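Long-range contacts in manganese-containing pseudocatalase (Thermus thermophilus, PDB 2V8T), which carries two manganese ions in each subunit and probably breaks hydrogen peroxide down into water and oxygen: residues A[20-25]-A[82-87]; A[91-96]-A[274-279]. One frame throughout, in Å; residues are numbered along the deposited sequence.

Interaction 1 (A[20-25]-A[82-87])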
ATOM      1  N   PRO A  20     -12.399 -20.828  11.384  1.00  7.21           N
ATOM      2  CA  PRO A  20     -11.507 -19.759  10.960  1.00  7.03           C
ATOM      3  C   PRO A  20     -11.688 -19.363   9.507  1.00  6.68           C
ATOM      4  O   PRO A  20     -11.735 -18.177   9.184  1.00  6.80           O
ATOM      5  CB  PRO A  20     -10.099 -20.330  11.253  1.00  7.45           C
ATOM      6  CG  PRO A  20     -10.342 -21.255  12.451  1.00  8.38           C
ATOM      7  CD  PRO A  20     -11.680 -21.907  12.112  1.00  7.61           C
ATOM      8  N   ASN A  21     -11.726 -20.345   8.592  1.00  6.68           N
ATOM      9  CA  ASN A  21     -11.808 -19.983   7.190  1.00  6.63           C
ATOM     10  C   ASN A  21     -13.156 -19.334   6.830  1.00  6.74           C
ATOM     11  O   ASN A  21     -13.215 -18.475   5.942  1.00  7.19           O
ATOM     12  CB  ASN A  21     -11.475 -21.145   6.273  1.00  7.04           C
ATOM     13  CG  ASN A  21      -9.997 -21.500   6.288  1.00  7.12           C
ATOM     14  OD1 ASN A  21      -9.159 -20.746   6.828  1.00  7.85           O
ATOM     15  ND2 ASN A  21      -9.659 -22.606   5.641  1.00  8.57           N
ATOM     16  N   ALA A  22     -14.248 -19.716   7.513  1.00  6.95           N
ATOM     17  CA  ALA A  22     -15.499 -18.968   7.330  1.00  6.98           C
ATOM     18  C   ALA A  22     -15.306 -17.505   7.748  1.00  6.67           C
ATOM     19  O   ALA A  22     -15.742 -16.590   7.042  1.00  7.19           O
ATOM     20  CB  ALA A  22     -16.628 -19.593   8.096  1.00  7.86           C
ATOM     21  N   ALA A  23     -14.673 -17.288   8.902  1.00  6.73           N
ATOM     22  CA  ALA A  23     -14.406 -15.925   9.355  1.00  6.64           C
ATOM     23  C   ALA A  23     -13.593 -15.146   8.308  1.00  6.48           C
ATOM     24  O   ALA A  23     -13.829 -13.969   8.056  1.00  6.83           O
ATOM     25  CB  ALA A  23     -13.687 -15.949  10.688  1.00  7.31           C
ATOM     26  N   ALA A  24     -12.567 -15.811   7.737  1.00  6.63           N
ATOM     27  CA  ALA A  24     -11.706 -15.162   6.743  1.00  6.88           C
ATOM     28  C   ALA A  24     -12.486 -14.748   5.521  1.00  6.76           C
ATOM     29  O   ALA A  24     -12.200 -13.702   4.932  1.00  8.92           O
ATOM     30  CB  ALA A  24     -10.552 -16.093   6.368  1.00  7.58           C
ATOM     31  N   ALA A  25     -13.481 -15.559   5.094  1.00  6.65           N
ATOM     32  CA  ALA A  25     -14.293 -15.204   3.941  1.00  6.81           C
ATOM     33  C   ALA A  25     -15.233 -14.015   4.282  1.00  6.55           C
ATOM     34  O   ALA A  25     -15.390 -13.081   3.512  1.00  6.89           O
ATOM     35  CB  ALA A  25     -15.113 -16.414   3.476  1.00  7.77           C
ATOM     36  N   ASN A  82     -16.542 -12.528  14.856  1.00  6.16           N
ATOM     37  CA  ASN A  82     -16.151 -12.859  16.213  1.00  6.11           C
ATOM     38  C   ASN A  82     -16.805 -14.161  16.674  1.00  6.41           C
ATOM     39  O   ASN A  82     -16.199 -14.949  17.406  1.00  6.99           O
ATOM     40  CB  ASN A  82     -16.444 -11.717  17.156  1.00  6.39           C
ATOM     41  CG  ASN A  82     -15.520 -10.543  16.915  1.00  6.31           C
ATOM     42  OD1 ASN A  82     -14.409 -10.718  16.418  1.00  7.23           O
ATOM     43  ND2 ASN A  82     -15.979  -9.329  17.300  1.00  6.85           N
ATOM     44  N   SER A  83     -18.062 -14.373  16.293  1.00  6.48           N
ATOM     45  CA  SER A  83     -18.757 -15.598  16.606  1.00  6.74           C
ATOM     46  C   SER A  83     -18.047 -16.803  16.020  1.00  7.10           C
ATOM     47  O   SER A  83     -17.927 -17.850  16.678  1.00  7.78           O
ATOM     48  CB  SER A  83     -20.204 -15.546  16.097  1.00  7.46           C
ATOM     49  OG  SER A  83     -20.992 -14.591  16.764  1.00  7.84           O
ATOM     50  N   LEU A  84     -17.603 -16.682  14.769  1.00  6.99           N
ATOM     51  CA  LEU A  84     -16.894 -17.756  14.084  1.00  7.10           C
ATOM     52  C   LEU A  84     -15.498 -17.995  14.663  1.00  7.28           C
ATOM     53  O   LEU A  84     -14.967 -19.103  14.515  1.00  8.22           O
ATOM     54  CB  LEU A  84     -16.820 -17.443  12.584  1.00  7.13           C
ATOM     55  CG  LEU A  84     -18.179 -17.443  11.877  1.00  7.75           C
ATOM     56  CD1 LEU A  84     -18.051 -16.701  10.525  1.00  8.63           C
ATOM     57  CD2 LEU A  84     -18.699 -18.863  11.688  1.00  8.82           C
ATOM     58  N   LEU A  85     -14.891 -16.993  15.296  1.00  7.26           N
ATOM     59  CA  LEU A  85     -13.558 -17.126  15.852  1.00  6.97           C
ATOM     60  C   LEU A  85     -13.548 -17.485  17.339  1.00  7.31           C
ATOM     61  O   LEU A  85     -12.495 -17.805  17.889  1.00  7.94           O
ATOM     62  CB  LEU A  85     -12.780 -15.824  15.663  1.00  7.43           C
ATOM     63  CG  LEU A  85     -12.446 -15.482  14.206  1.00  6.93           C
ATOM     64  CD1 LEU A  85     -11.860 -14.102  14.118  1.00  7.48           C
ATOM     65  CD2 LEU A  85     -11.497 -16.513  13.598  1.00  8.40           C
ATOM     66  N   ALA A  86     -14.700 -17.442  18.008  1.00  8.06           N
ATOM     67  CA  ALA A  86     -14.759 -17.620  19.472  1.00  8.16           C
ATOM     68  C   ALA A  86     -14.592 -19.071  19.845  1.00  8.55           C
ATOM     69  O   ALA A  86     -15.330 -19.934  19.425  1.00 11.55           O
ATOM     70  CB  ALA A  86     -16.146 -17.157  19.960  1.00 10.18           C
ATOM     71  N   LYS A  87     -13.653 -19.353  20.752  1.00  8.57           N
ATOM     72  CA  LYS A  87     -13.471 -20.705  21.238  1.00  9.08           C
ATOM     73  C   LYS A  87     -14.595 -21.082  22.209  1.00 10.09           C
ATOM     74  O   LYS A  87     -15.119 -22.199  22.161  1.00 12.12           O
ATOM     75  CB  LYS A  87     -12.099 -20.841  21.932  1.00  9.95           C
ATOM     76  CG  LYS A  87     -11.871 -22.278  22.443  1.00 10.52           C
ATOM     77  CD  LYS A  87     -10.615 -22.481  23.233  1.00 12.45           C
ATOM     78  CE  LYS A  87     -10.523 -23.906  23.807  1.00 14.57           C
ATOM     79  NZ  LYS A  87      -9.504 -24.077  24.832  1.00 14.99           N
TER
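The methyl of A23 is held between two consecutive leucines, L84 and L85, and here the packing is closest. CD2 of L85 comes up to A23 CB at 3.7 Å, and its CG lies almost as near, so the branch point and one methyl of the leucine rest together against the alanine methyl. L84 approaches A23 differently: its CB lies 4.0 Å from A23 CB, while its CD1 reaches past the methyl to the backbone, 3.8 Å from A23 N. The first torsion of L84 (chi1 -66°) sets CG opposite its own carbonyl carbon, which sends the branch out over the short helix. The principle illustrated is that alanines let a helix bring its backbone close to larger neighbours: the CA atoms of A23 and L84 are 5.6 Å apart. In the ferritin-like four-helix architecture of manganese catalases, helix 57-85 supplies the metal ligands E70 and H73, and the contact lies at its C-terminal end, where helix 20-26 packs against it. H115 on helix 114-117 touches both A23 and L85, and V173 on helix 172-200 touches L84. Away from A23 the fit slackens. A22 CB meets L84 chiefly through CD1, at 4.0 Å, and P20 turns its ring methylenes away and meets L85 CD2 through CA, at 4.2 Å. No hydrogen bond joins the two segments; instead Q18, just before helix 20-26, donates its NE2 to L85 O. On the partly exposed flank, N21 turns from the leucines and bonds through ND2 to D109 of a second subunit.

Interaction 2 (A[91-96]-A[274-279])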
ATOM      1  N   LYS A  91     -18.648 -17.673  27.604  1.00 19.46           N
ATOM      2  CA  LYS A  91     -18.082 -18.350  28.828  1.00 19.29           C
ATOM      3  C   LYS A  91     -16.900 -17.577  29.379  1.00 16.10           C
ATOM      4  O   LYS A  91     -15.889 -17.414  28.647  1.00 15.11           O
ATOM      5  CB  LYS A  91     -17.542 -19.756  28.546  1.00 20.73           C
ATOM      6  CG  LYS A  91     -16.727 -20.446  29.663  1.00 23.29           C
ATOM      7  CD  LYS A  91     -15.833 -21.680  29.248  1.00 26.28           C
ATOM      8  CE  LYS A  91     -15.521 -22.670  30.312  1.00 29.21           C
ATOM      9  NZ  LYS A  91     -16.267 -23.904  30.085  1.00 34.28           N
ATOM     10  N   ASP A  92     -17.035 -17.080  30.620  1.00 15.29           N
ATOM     11  CA  ASP A  92     -16.135 -16.039  31.122  1.00 14.10           C
ATOM     12  C   ASP A  92     -14.771 -16.554  31.515  1.00 11.48           C
ATOM     13  O   ASP A  92     -13.846 -15.776  31.599  1.00 11.14           O
ATOM     14  CB  ASP A  92     -16.770 -15.368  32.374  1.00 16.27           C
ATOM     15  CG  ASP A  92     -17.987 -14.547  32.073  1.00 19.33           C
ATOM     16  OD1 ASP A  92     -18.218 -14.169  30.914  1.00 24.46           O
ATOM     17  OD2 ASP A  92     -18.656 -14.150  33.079  1.00 23.02           O
ATOM     18  N   LEU A  93     -14.612 -17.856  31.793  1.00 12.35           N
ATOM     19  CA  LEU A  93     -13.354 -18.352  32.356  1.00 12.61           C
ATOM     20  C   LEU A  93     -13.127 -19.773  31.920  1.00 13.33           C
ATOM     21  O   LEU A  93     -13.936 -20.645  32.259  1.00 17.93           O
ATOM     22  CB  LEU A  93     -13.341 -18.230  33.878  1.00 15.61           C
ATOM     23  CG  LEU A  93     -12.044 -18.758  34.569  1.00 18.92           C
ATOM     24  CD1 LEU A  93     -10.921 -17.933  34.194  1.00 23.47           C
ATOM     25  CD2 LEU A  93     -12.357 -18.871  36.074  1.00 23.69           C
ATOM     26  N   GLU A  94     -12.037 -20.026  31.216  1.00 11.28           N
ATOM     27  CA  GLU A  94     -11.627 -21.369  30.939  1.00 12.67           C
ATOM     28  C   GLU A  94     -10.328 -21.650  31.712  1.00 14.28           C
ATOM     29  O   GLU A  94      -9.490 -20.778  31.915  1.00 16.25           O
ATOM     30  CB  GLU A  94     -11.452 -21.728  29.493  1.00 13.90           C
ATOM     31  CG  GLU A  94     -10.372 -21.028  28.849  1.00 12.73           C
ATOM     32  CD  GLU A  94     -10.034 -21.539  27.371  1.00 11.23           C
ATOM     33  OE1 GLU A  94      -9.427 -20.747  26.681  1.00 10.69           O
ATOM     34  OE2 GLU A  94     -10.382 -22.659  27.023  1.00 12.87           O
ATOM     35  N   GLU A  95     -10.186 -22.882  32.083  1.00 17.00           N
ATOM     36  CA  GLU A  95      -9.092 -23.355  32.868  1.00 18.34           C
ATOM     37  C   GLU A  95      -8.278 -24.415  32.115  1.00 18.33           C
ATOM     38  O   GLU A  95      -8.765 -25.052  31.157  1.00 21.01           O
ATOM     39  CB  GLU A  95      -9.584 -23.987  34.209  1.00 21.35           C
ATOM     40  CG  GLU A  95     -10.472 -23.056  34.994  0.30 18.63           C
ATOM     41  CD  GLU A  95      -9.856 -22.468  36.228  0.30 23.77           C
ATOM     42  OE1 GLU A  95      -8.974 -21.597  36.059  0.30 28.80           O
ATOM     43  OE2 GLU A  95     -10.281 -22.855  37.343  0.30 22.42           O
ATOM     44  N   GLY A  96      -7.023 -24.539  32.499  1.00 18.85           N
ATOM     45  CA  GLY A  96      -6.200 -25.644  32.025  1.00 18.76           C
ATOM     46  C   GLY A  96      -5.468 -25.444  30.722  1.00 17.28           C
ATOM     47  O   GLY A  96      -4.749 -26.379  30.292  1.00 20.29           O
ATOM     48  N   ALA A 274     -17.478 -13.040  22.957  1.00  8.62           N
ATOM     49  CA  ALA A 274     -16.757 -14.265  22.626  1.00  8.87           C
ATOM     50  C   ALA A 274     -16.227 -15.027  23.817  1.00  9.35           C
ATOM     51  O   ALA A 274     -15.779 -16.167  23.603  1.00 10.29           O
ATOM     52  CB  ALA A 274     -15.583 -13.936  21.683  1.00  9.96           C
ATOM     53  N   GLY A 275     -16.273 -14.454  25.014  1.00  9.81           N
ATOM     54  CA  GLY A 275     -15.820 -15.178  26.172  1.00  9.84           C
ATOM     55  C   GLY A 275     -14.325 -15.230  26.295  1.00  8.82           C
ATOM     56  O   GLY A 275     -13.575 -14.527  25.604  1.00  9.38           O
ATOM     57  N   HIS A 276     -13.835 -16.084  27.187  1.00  8.27           N
ATOM     58  CA  HIS A 276     -12.403 -16.194  27.447  1.00  8.06           C
ATOM     59  C   HIS A 276     -11.747 -17.116  26.431  1.00  8.12           C
ATOM     60  O   HIS A 276     -12.232 -18.208  26.177  1.00  9.59           O
ATOM     61  CB  HIS A 276     -12.222 -16.740  28.859  1.00  8.54           C
ATOM     62  CG  HIS A 276     -10.818 -16.845  29.333  1.00  8.11           C
ATOM     63  ND1 HIS A 276     -10.478 -17.813  30.268  1.00  9.13           N
ATOM     64  CD2 HIS A 276      -9.696 -16.126  29.031  1.00  8.27           C
ATOM     65  CE1 HIS A 276      -9.189 -17.650  30.501  1.00  8.95           C
ATOM     66  NE2 HIS A 276      -8.679 -16.655  29.766  1.00  8.79           N
ATOM     67  N   ASP A 277     -10.600 -16.699  25.904  1.00  7.86           N
ATOM     68  CA  ASP A 277      -9.708 -17.551  25.123  1.00  8.00           C
ATOM     69  C   ASP A 277      -8.318 -17.393  25.725  1.00  7.61           C
ATOM     70  O   ASP A 277      -7.603 -16.414  25.465  1.00  8.62           O
ATOM     71  CB  ASP A 277      -9.757 -17.190  23.627  1.00  8.40           C
ATOM     72  CG  ASP A 277      -8.954 -18.118  22.734  1.00  8.93           C
ATOM     73  OD1 ASP A 277      -7.946 -18.688  23.243  1.00 10.87           O
ATOM     74  OD2 ASP A 277      -9.300 -18.211  21.525  1.00  9.62           O
ATOM     75  N   ALA A 278      -7.971 -18.298  26.642  1.00  7.94           N
ATOM     76  CA  ALA A 278      -6.727 -18.172  27.392  1.00  8.33           C
ATOM     77  C   ALA A 278      -5.495 -18.179  26.492  1.00  7.81           C
ATOM     78  O   ALA A 278      -4.536 -17.446  26.738  1.00  8.43           O
ATOM     79  CB  ALA A 278      -6.619 -19.296  28.428  1.00  9.41           C
ATOM     80  N   ALA A 279      -5.484 -19.035  25.456  1.00  8.12           N
ATOM     81  CA  ALA A 279      -4.352 -19.073  24.545  1.00  8.59           C
ATOM     82  C   ALA A 279      -4.138 -17.747  23.821  1.00  8.23           C
ATOM     83  O   ALA A 279      -3.029 -17.409  23.397  1.00  9.53           O
ATOM     84  CB  ALA A 279      -4.506 -20.191  23.543  1.00  9.50           C
TER
HETATM   85  O   HOH W   1      -7.595 -20.960  24.713  1.00 10.16           O
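Between K91 and H276 a backbone hydrogen bond opens the contact, H276 N donating to K91 O at 2.8 Å. G275 makes this approach possible: its CA sits 3.3 Å from K91 O, and a CB on it would run into that oxygen. The other two direct hydrogen bonds each use a side chain as acceptor. E94 N points at H276 ND1 (2.9 Å) in the ring plane and almost perfectly straight, at 178°. With CG anti to the backbone N (chi1 -177°), H276 swings its ring toward the 91-96 backbone, where ND1 meets this N-H. In return, the E94 carboxylate takes A278 N on OE1 at 2.8 Å (162°), through the lone pair facing away from OE2. Van der Waals contact is slight: E94 CG lies 3.5 Å from H276 ND1, and the two side chains cross at about a right angle, while L93 CD1 runs alongside the ring. Water completes the polar set, donating to both E94 OE1 and D277 OD1, carboxylate oxygens 4.3 Å apart, and accepting from A279 N. Replacing E94 by an alanine would probably leave A278 N without its acceptor, the water with D277 OD1 alone of its two acceptors, and K87 without the mate it has in OE2. These bonds tie the loop after helix 57-85 to the one leading into helix 288-299, and R51 of a third subunit reaches G275 O. With ND1 accepting from E94 N and NE2 bonded to F285 O, the histidine is probably neutral with its proton on NE2, while the water and K87 are likely to ease the repulsion between the two acids.

In the fold
Interactions 1 and 2 follow one another along the chain, and their centres lie about 16 Å apart. The residues leaving helix 57-85 connect them: K87 NZ, just past the leucines of 82-87, forms a 2.8 Å salt bridge with E94 OE2, and A86 CB packs 3.7 Å from A274 CB. Apolar helix packing thus passes directly into a polar seam between loops. Their centres are about 15 Å and 26 Å from the centre of the chain, so interaction 2 is the more peripheral. Both stand apart from the dimanganese site, although helix 57-85, whose end takes part in interaction 1, also bears the manganese ligands E70 and H73.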